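Local coordinates for protein LAIR1 ecotodomain from MGD21 antibody (Homo sapiens, PDB 7JZK) that is a LAIR1 immunoglobulin-like domain carried as an insert in a human antibody, and binds the V2 domain of a Plasmodium RIFIN, at residues A[1-13]-A[77-91]. Sequence-based numbering, arbitrary orientation.
Sequences TDLPRPSISAEPG and RCIYYKSRKWSEQSD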
loop_
_atom_site.group_PDB
_atom_site.type_symbol
_atom_site.label_atom_id
_atom_site.label_comp_id
_atom_site.label_asym_id
_atom_site.label_seq_id
_atom_site.Cartn_x
_atom_site.Cartn_y
_atom_site.Cartn_z
ATOM N N THR A 1 -14.489 -20.340 -0.740
ATOM C CA THR A 1 -15.515 -21.061 0.009
ATOM C C THR A 1 -14.892 -22.203 0.804
ATOM O O THR A 1 -15.165 -22.384 1.992
ATOM C CB THR A 1 -16.642 -21.610 -0.919
ATOM O OG1 THR A 1 -16.144 -22.688 -1.728
ATOM C CG2 THR A 1 -17.217 -20.499 -1.812
ATOM N N ASP A 2 -14.006 -22.949 0.149
ATOM C CA ASP A 2 -13.377 -24.081 0.803
ATOM C C ASP A 2 -12.259 -23.645 1.734
ATOM O O ASP A 2 -11.749 -24.473 2.496
ATOM C CB ASP A 2 -12.814 -25.026 -0.252
ATOM C CG ASP A 2 -12.001 -24.292 -1.296
ATOM O OD1 ASP A 2 -12.600 -23.526 -2.079
ATOM O OD2 ASP A 2 -10.762 -24.448 -1.312
ATOM N N LEU A 3 -11.899 -22.364 1.730
ATOM C CA LEU A 3 -10.784 -21.920 2.555
ATOM C C LEU A 3 -11.274 -21.660 3.973
ATOM O O LEU A 3 -12.225 -20.895 4.162
ATOM C CB LEU A 3 -10.178 -20.638 1.983
ATOM C CG LEU A 3 -9.510 -20.714 0.614
ATOM C CD1 LEU A 3 -8.989 -19.320 0.161
ATOM C CD2 LEU A 3 -8.396 -21.757 0.681
ATOM N N PRO A 4 -10.659 -22.259 4.985
ATOM C CA PRO A 4 -11.096 -22.016 6.364
ATOM C C PRO A 4 -10.727 -20.615 6.829
ATOM O O PRO A 4 -9.804 -19.983 6.315
ATOM C CB PRO A 4 -10.365 -23.097 7.178
ATOM C CG PRO A 4 -9.214 -23.503 6.344
ATOM C CD PRO A 4 -9.601 -23.284 4.899
ATOM N N ARG A 5 -11.462 -20.130 7.822
ATOM C CA ARG A 5 -11.241 -18.771 8.280
ATOM C C ARG A 5 -9.909 -18.702 9.016
ATOM O O ARG A 5 -9.603 -19.596 9.810
ATOM C CB ARG A 5 -12.388 -18.295 9.182
ATOM C CG ARG A 5 -12.484 -16.753 9.280
ATOM C CD ARG A 5 -13.894 -16.245 9.112
ATOM N NE ARG A 5 -14.632 -16.364 10.357
ATOM C CZ ARG A 5 -14.821 -15.355 11.204
ATOM N NH1 ARG A 5 -14.332 -14.147 10.913
ATOM N NH2 ARG A 5 -15.505 -15.552 12.329
ATOM N N PRO A 6 -9.066 -17.713 8.739
ATOM C CA PRO A 6 -7.834 -17.565 9.510
ATOM C C PRO A 6 -8.172 -16.978 10.868
ATOM O O PRO A 6 -9.250 -16.421 11.071
ATOM C CB PRO A 6 -6.995 -16.597 8.674
ATOM C CG PRO A 6 -7.972 -15.826 7.855
ATOM C CD PRO A 6 -9.227 -16.653 7.723
ATOM N N SER A 7 -7.216 -17.078 11.792
ATOM C CA SER A 7 -7.389 -16.506 13.119
ATOM C C SER A 7 -6.209 -15.585 13.415
ATOM O O SER A 7 -5.116 -15.748 12.864
ATOM C CB SER A 7 -7.486 -17.583 14.219
ATOM O OG SER A 7 -6.199 -18.027 14.639
ATOM N N ILE A 8 -6.445 -14.611 14.281
ATOM C CA ILE A 8 -5.450 -13.616 14.656
ATOM C C ILE A 8 -5.307 -13.670 16.164
ATOM O O ILE A 8 -6.313 -13.755 16.878
ATOM C CB ILE A 8 -5.869 -12.200 14.181
ATOM C CG1 ILE A 8 -5.008 -11.089 14.782
ATOM C CG2 ILE A 8 -7.329 -11.902 14.453
ATOM C CD1 ILE A 8 -3.635 -10.978 14.237
ATOM N N SER A 9 -4.062 -13.617 16.643
ATOM C CA SER A 9 -3.783 -13.533 18.072
ATOM C C SER A 9 -2.651 -12.535 18.275
ATOM O O SER A 9 -1.924 -12.213 17.339
ATOM C CB SER A 9 -3.422 -14.902 18.685
ATOM O OG SER A 9 -2.706 -15.721 17.764
ATOM N N ALA A 10 -2.506 -12.043 19.508
ATOM C CA ALA A 10 -1.453 -11.099 19.858
ATOM C C ALA A 10 -0.672 -11.606 21.058
ATOM O O ALA A 10 -1.260 -12.065 22.041
ATOM C CB ALA A 10 -2.020 -9.713 20.183
ATOM N N GLU A 11 0.654 -11.492 20.975
ATOM C CA GLU A 11 1.560 -11.932 22.024
ATOM C C GLU A 11 2.479 -10.777 22.401
ATOM O O GLU A 11 3.122 -10.181 21.515
ATOM C CB GLU A 11 2.385 -13.129 21.538
ATOM C CG GLU A 11 1.560 -14.171 20.778
ATOM C CD GLU A 11 2.413 -15.257 20.159
ATOM O OE1 GLU A 11 1.842 -16.256 19.659
ATOM O OE2 GLU A 11 3.654 -15.114 20.165
ATOM N N PRO A 12 2.630 -10.465 23.692
ATOM C CA PRO A 12 2.088 -11.212 24.834
ATOM C C PRO A 12 0.619 -10.942 25.144
ATOM O O PRO A 12 0.152 -11.485 26.135
ATOM C CB PRO A 12 2.954 -10.733 26.000
ATOM C CG PRO A 12 3.317 -9.294 25.618
ATOM C CD PRO A 12 3.431 -9.293 24.114
ATOM N N GLY A 13 -0.075 -10.094 24.393
ATOM C CA GLY A 13 -1.461 -9.828 24.724
ATOM C C GLY A 13 -2.017 -8.640 23.966
ATOM O O GLY A 13 -1.367 -8.065 23.095
ATOM N N ARG A 77 -6.639 -7.535 11.664
ATOM C CA ARG A 77 -7.238 -8.824 11.309
ATOM C C ARG A 77 -6.414 -9.472 10.202
ATOM O O ARG A 77 -5.619 -8.814 9.537
ATOM C CB ARG A 77 -8.700 -8.676 10.883
ATOM C CG ARG A 77 -8.888 -8.255 9.445
ATOM C CD ARG A 77 -10.345 -8.052 9.171
ATOM N NE ARG A 77 -10.587 -7.474 7.853
ATOM C CZ ARG A 77 -11.808 -7.286 7.347
ATOM N NH1 ARG A 77 -12.884 -7.632 8.053
ATOM N NH2 ARG A 77 -11.963 -6.770 6.135
ATOM N N CYS A 78 -6.606 -10.769 10.012
ATOM C CA CYS A 78 -5.804 -11.504 9.046
ATOM C C CYS A 78 -6.643 -11.937 7.859
ATOM O O CYS A 78 -7.864 -12.111 7.945
ATOM C CB CYS A 78 -5.137 -12.746 9.657
ATOM S SG CYS A 78 -4.237 -12.464 11.210
ATOM N N ILE A 79 -5.963 -12.080 6.733
ATOM C CA ILE A 79 -6.568 -12.691 5.564
ATOM C C ILE A 79 -5.435 -13.351 4.800
ATOM O O ILE A 79 -4.299 -12.881 4.819
ATOM C CB ILE A 79 -7.340 -11.656 4.714
ATOM C CG1 ILE A 79 -8.102 -12.327 3.573
ATOM C CG2 ILE A 79 -6.409 -10.612 4.178
ATOM C CD1 ILE A 79 -8.905 -11.353 2.768
ATOM N N TYR A 80 -5.713 -14.474 4.171
ATOM C CA TYR A 80 -4.632 -15.149 3.486
ATOM C C TYR A 80 -5.072 -15.481 2.078
ATOM O O TYR A 80 -6.265 -15.492 1.757
ATOM C CB TYR A 80 -4.167 -16.406 4.223
ATOM C CG TYR A 80 -5.183 -17.513 4.295
ATOM C CD1 TYR A 80 -5.995 -17.652 5.408
ATOM C CD2 TYR A 80 -5.312 -18.442 3.265
ATOM C CE1 TYR A 80 -6.906 -18.652 5.491
ATOM C CE2 TYR A 80 -6.230 -19.441 3.336
ATOM C CZ TYR A 80 -7.029 -19.548 4.449
ATOM O OH TYR A 80 -7.959 -20.569 4.531
ATOM N N TYR A 81 -4.077 -15.703 1.234
ATOM C CA TYR A 81 -4.288 -16.010 -0.170
ATOM C C TYR A 81 -3.814 -17.425 -0.439
ATOM O O TYR A 81 -2.676 -17.763 -0.135
ATOM C CB TYR A 81 -3.544 -15.006 -1.070
ATOM C CG TYR A 81 -3.929 -15.083 -2.545
ATOM C CD1 TYR A 81 -5.070 -14.471 -3.019
ATOM C CD2 TYR A 81 -3.151 -15.777 -3.466
ATOM C CE1 TYR A 81 -5.431 -14.563 -4.368
ATOM C CE2 TYR A 81 -3.515 -15.860 -4.815
ATOM C CZ TYR A 81 -4.644 -15.250 -5.252
ATOM O OH TYR A 81 -4.979 -15.319 -6.580
ATOM N N LYS A 82 -4.692 -18.254 -0.984
ATOM C CA LYS A 82 -4.333 -19.635 -1.280
ATOM C C LYS A 82 -5.215 -20.175 -2.392
ATOM O O LYS A 82 -6.406 -19.877 -2.439
ATOM C CB LYS A 82 -4.424 -20.429 0.033
ATOM C CG LYS A 82 -3.700 -21.745 0.151
ATOM C CD LYS A 82 -4.561 -22.980 -0.017
ATOM C CE LYS A 82 -4.227 -23.910 1.159
ATOM N NZ LYS A 82 -5.188 -25.007 1.470
ATOM N N SER A 83 -4.607 -20.936 -3.300
ATOM C CA SER A 83 -5.302 -21.527 -4.441
ATOM C C SER A 83 -6.094 -20.479 -5.232
ATOM O O SER A 83 -7.288 -20.625 -5.491
ATOM C CB SER A 83 -6.191 -22.681 -3.975
ATOM O OG SER A 83 -5.561 -23.413 -2.933
ATOM N N ARG A 84 -5.429 -19.379 -5.590
ATOM C CA ARG A 84 -6.008 -18.330 -6.449
ATOM C C ARG A 84 -7.216 -17.629 -5.856
ATOM O O ARG A 84 -8.085 -17.176 -6.589
ATOM C CB ARG A 84 -6.389 -18.849 -7.823
ATOM C CG ARG A 84 -5.314 -19.584 -8.552
ATOM C CD ARG A 84 -5.981 -20.673 -9.369
ATOM N NE ARG A 84 -5.287 -21.936 -9.210
ATOM C CZ ARG A 84 -5.874 -23.121 -9.278
ATOM N NH1 ARG A 84 -5.155 -24.218 -9.117
ATOM N NH2 ARG A 84 -7.176 -23.204 -9.493
ATOM N N LYS A 85 -7.337 -17.589 -4.540
ATOM C CA LYS A 85 -8.435 -16.838 -3.968
ATOM C C LYS A 85 -8.054 -16.345 -2.599
ATOM O O LYS A 85 -7.336 -17.012 -1.864
ATOM C CB LYS A 85 -9.752 -17.634 -3.911
ATOM C CG LYS A 85 -9.679 -19.039 -3.416
ATOM C CD LYS A 85 -10.929 -19.781 -3.908
ATOM C CE LYS A 85 -11.137 -19.573 -5.401
ATOM N NZ LYS A 85 -12.164 -20.492 -5.968
ATOM N N TRP A 86 -8.519 -15.154 -2.287
ATOM C CA TRP A 86 -8.402 -14.660 -0.934
ATOM C C TRP A 86 -9.397 -15.432 -0.083
ATOM O O TRP A 86 -10.512 -15.714 -0.522
ATOM C CB TRP A 86 -8.727 -13.163 -0.877
ATOM C CG TRP A 86 -7.632 -12.279 -1.327
ATOM C CD1 TRP A 86 -7.606 -11.520 -2.465
ATOM C CD2 TRP A 86 -6.417 -12.007 -0.632
ATOM N NE1 TRP A 86 -6.430 -10.816 -2.532
ATOM C CE2 TRP A 86 -5.684 -11.092 -1.414
ATOM C CE3 TRP A 86 -5.872 -12.455 0.573
ATOM C CZ2 TRP A 86 -4.430 -10.619 -1.034
ATOM C CZ3 TRP A 86 -4.625 -11.988 0.950
ATOM C CH2 TRP A 86 -3.921 -11.079 0.151
ATOM N N SER A 87 -9.001 -15.761 1.134
ATOM C CA SER A 87 -9.927 -16.316 2.099
ATOM C C SER A 87 -10.814 -15.217 2.677
ATOM O O SER A 87 -10.599 -14.024 2.444
ATOM C CB SER A 87 -9.157 -16.977 3.213
ATOM O OG SER A 87 -8.523 -15.970 3.940
ATOM N N GLU A 88 -11.834 -15.615 3.429
ATOM C CA GLU A 88 -12.595 -14.637 4.191
ATOM C C GLU A 88 -11.744 -14.125 5.343
ATOM O O GLU A 88 -10.827 -14.802 5.813
ATOM C CB GLU A 88 -13.885 -15.245 4.724
ATOM C CG GLU A 88 -14.486 -16.305 3.802
ATOM C CD GLU A 88 -14.180 -17.755 4.241
ATOM O OE1 GLU A 88 -15.126 -18.476 4.633
ATOM O OE2 GLU A 88 -13.003 -18.183 4.179
ATOM N N GLN A 89 -12.000 -12.889 5.749
ATOM C CA GLN A 89 -11.180 -12.278 6.785
ATOM C C GLN A 89 -11.474 -12.917 8.136
ATOM O O GLN A 89 -12.563 -13.433 8.382
ATOM C CB GLN A 89 -11.430 -10.765 6.852
ATOM C CG GLN A 89 -11.304 -10.060 5.521
ATOM C CD GLN A 89 -12.621 -10.052 4.795
ATOM O OE1 GLN A 89 -13.550 -10.763 5.184
ATOM N NE2 GLN A 89 -12.735 -9.231 3.759
ATOM N N SER A 90 -10.484 -12.875 9.014
ATOM C CA SER A 90 -10.680 -13.212 10.407
ATOM C C SER A 90 -11.447 -12.108 11.137
ATOM O O SER A 90 -11.688 -11.015 10.618
ATOM C CB SER A 90 -9.338 -13.382 11.097
ATOM O OG SER A 90 -8.946 -12.152 11.680
ATOM N N ASP A 91 -11.850 -12.409 12.358
ATOM C CA ASP A 91 -12.442 -11.396 13.213
ATOM C C ASP A 91 -11.393 -10.350 13.584
ATOM O O ASP A 91 -10.195 -10.641 13.608
ATOM C CB ASP A 91 -13.011 -12.039 14.478
ATOM C CG ASP A 91 -14.473 -12.413 14.320
ATOM O OD1 ASP A 91 -14.916 -12.578 13.160
ATOM O OD2 ASP A 91 -15.182 -12.558 15.345
#
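The Tyr80 ring turns its edge to segment 1-13. The fold is an immunoglobulin beta-sandwich. Segment 1-13 passes from beside the hairpin of 77-82 and 85-91 in one sheet to strand 7-11 at the edge of the other. Pro6 CB lies near the ring plane, 3.6 Å from Tyr80 CD1, and Leu3 CD2 meets the opposite edge, near Tyr80 CE2. One face of the ring takes Ser87 OG, offset toward the rim. The guanidinium of Arg5 also works through its edge: Gln89 O and Asp91 OD1 both lie in its plane. Tyr80 OH donates to Pro4 O at 2.6 Å, in the carbonyl plane and on a lone pair. CG of Tyr80 stands between its backbone N and carbonyl carbon (chi1 66°), which brings the hydroxyl up to the Leu3-Pro4 backbone. Leu3 CD1 packs over the hairpin, 3.5 Å from Lys85 O and 3.9 Å from Ser87 CB. Further along, Ile8 CB and CD1 cover Cys78 SG, which forms the disulfide with Cys26 that joins the two sheets. On the far side of this hairpin, Tyr81 and Trp86 meet Phe105 of the Rifin chain. At the outer edge, the Arg5 chain, bent at chi2 and chi3, runs along residues 89-91. Arg5 NH1 gives Gln89 O a nearly straight bond of 3.2 Å (171°). In a salt bridge, Arg5 NH1 and Arg5 NH2 both close end-on on Asp91 OD1, at 2.8 Å and 3.1 Å, coming from the same face of the carboxylate, with the two group planes 63° apart.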